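Local atomic coordinates of glycosyl transferase family 8 (Streptococcus pneumoniae, PDB entry 5GVV), a protein that transfers galactose from UDP-galactose to the terminal glucose of the already glycosylated serine-rich repeat protein PsrP, the third step of its O-glycosylation. Residues A[25-28]-A[29-33]. Sequence-based numbering, arbitrary orientation.
Sequences KSLC and RHNSH
The carbonyl oxygen of Leu27 is gripped by the side-chain amide of Asn31, whose ND2 donates a fairly straight hydrogen bond to Leu27 O (3.1 Å, 159° at the hydrogen). The donor approaches in the carbonyl plane, on a lone pair, and the oxygen lies almost in the plane of the amide. A second, weak bond reaches Leu27 O from His30 N (3.3 Å), three residues on. Two residues before Leu27, Lys25 O accepts the i to i+4 helical bond from Arg29 N at 2.9 Å. Asn31 CG stands beside its own backbone N (chi1 -58°), which turns the amide back over the helix end, where ND2 also passes Leu27 CD1 and bonds to Gly113 O; OD1 accepts from Leu115 N. Ser26 O meets the edge of the His30 ring near its plane, 3.3 Å from CD2, while Arg29 CG rests off-centre over one ring face and His30 NE2 is hydrogen-bonded to Tyr250 OH. The contact lies at the C-terminal end of helix 17-30, the helix of the beta-alpha-beta unit between parallel strands 6-11 and 34-40 in the GT-A fold. Leu27 packs down on strands 6-11 and 34-40, Lys25 and Cys28 face helix 255-263, and the chain continues through Ser32 and His33 into strand 34-40.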
loop_
_atom_site.group_PDB
_atom_site.type_symbol
_atom_site.label_atom_id
_atom_site.label_comp_id
_atom_site.label_asym_id
_atom_site.label_seq_id
_atom_site.Cartn_x
_atom_site.Cartn_y
_atom_site.Cartn_z
ATOM N N LYS A 25 -0.969 12.969 1.147
ATOM C CA LYS A 25 -2.126 13.379 0.346
ATOM C C LYS A 25 -2.996 14.397 1.080
ATOM O O LYS A 25 -3.418 15.396 0.492
ATOM C CB LYS A 25 -2.968 12.169 -0.070
ATOM C CG LYS A 25 -2.453 11.475 -1.321
ATOM C CD LYS A 25 -3.500 10.568 -1.966
ATOM C CE LYS A 25 -3.684 9.270 -1.209
ATOM N NZ LYS A 25 -4.339 8.216 -2.057
ATOM N N SER A 26 -3.262 14.151 2.359
ATOM C CA SER A 26 -4.104 15.061 3.138
ATOM C C SER A 26 -3.422 16.422 3.290
ATOM O O SER A 26 -4.076 17.462 3.186
ATOM C CB SER A 26 -4.456 14.458 4.502
ATOM O OG SER A 26 -3.321 14.310 5.338
ATOM N N LEU A 27 -2.108 16.410 3.509
ATOM C CA LEU A 27 -1.312 17.638 3.597
ATOM C C LEU A 27 -1.354 18.446 2.294
ATOM O O LEU A 27 -1.584 19.664 2.313
ATOM C CB LEU A 27 0.139 17.301 3.968
ATOM C CG LEU A 27 1.180 18.426 4.004
ATOM C CD1 LEU A 27 0.846 19.457 5.066
ATOM C CD2 LEU A 27 2.568 17.870 4.234
ATOM N N CYS A 28 -1.143 17.767 1.168
ATOM C CA CYS A 28 -1.075 18.429 -0.137
ATOM C C CYS A 28 -2.451 18.871 -0.620
ATOM O O CYS A 28 -2.570 19.813 -1.403
ATOM C CB CYS A 28 -0.437 17.500 -1.176
ATOM S SG CYS A 28 1.292 17.114 -0.856
ATOM N N ARG A 29 -3.487 18.171 -0.168
ATOM C CA ARG A 29 -4.858 18.536 -0.489
ATOM C C ARG A 29 -5.166 19.973 -0.057
ATOM O O ARG A 29 -5.881 20.703 -0.754
ATOM C CB ARG A 29 -5.817 17.565 0.202
ATOM C CG ARG A 29 -7.287 17.934 0.090
ATOM C CD ARG A 29 -7.746 17.984 -1.360
ATOM N NE ARG A 29 -9.189 18.180 -1.453
ATOM C CZ ARG A 29 -9.778 19.371 -1.527
ATOM N NH1 ARG A 29 -9.057 20.482 -1.526
ATOM N NH2 ARG A 29 -11.098 19.451 -1.604
ATOM N N HIS A 30 -4.602 20.386 1.076
ATOM C CA HIS A 30 -4.981 21.657 1.683
ATOM C C HIS A 30 -3.845 22.681 1.741
ATOM O O HIS A 30 -4.060 23.818 2.161
ATOM C CB HIS A 30 -5.533 21.417 3.090
ATOM C CG HIS A 30 -6.731 20.518 3.124
ATOM N ND1 HIS A 30 -7.984 20.929 2.723
ATOM C CD2 HIS A 30 -6.865 19.227 3.513
ATOM C CE1 HIS A 30 -8.838 19.933 2.862
ATOM N NE2 HIS A 30 -8.185 18.887 3.339
ATOM N N ASN A 31 -2.647 22.277 1.317
ATOM C CA ASN A 31 -1.474 23.142 1.380
ATOM C C ASN A 31 -0.569 22.970 0.159
ATOM O O ASN A 31 -0.131 21.858 -0.146
ATOM C CB ASN A 31 -0.666 22.864 2.655
ATOM C CG ASN A 31 -1.485 23.043 3.924
ATOM O OD1 ASN A 31 -1.433 24.094 4.575
ATOM N ND2 ASN A 31 -2.244 22.013 4.286
ATOM N N SER A 32 -0.295 24.066 -0.544
ATOM C CA SER A 32 0.603 24.032 -1.697
ATOM C C SER A 32 1.999 24.522 -1.318
ATOM O O SER A 32 2.247 24.884 -0.162
ATOM C CB SER A 32 0.042 24.879 -2.839
ATOM O OG SER A 32 -0.197 26.216 -2.423
ATOM N N HIS A 33 2.907 24.522 -2.294
ATOM C CA HIS A 33 4.278 24.996 -2.109
ATOM C C HIS A 33 4.989 24.330 -0.939
ATOM O O HIS A 33 5.498 25.006 -0.037
ATOM C CB HIS A 33 4.303 26.518 -1.943
ATOM C CG HIS A 33 3.755 27.261 -3.121
ATOM N ND1 HIS A 33 2.404 27.425 -3.336
ATOM C CD2 HIS A 33 4.378 27.884 -4.150
ATOM C CE1 HIS A 33 2.217 28.118 -4.445
ATOM N NE2 HIS A 33 3.399 28.404 -4.961
#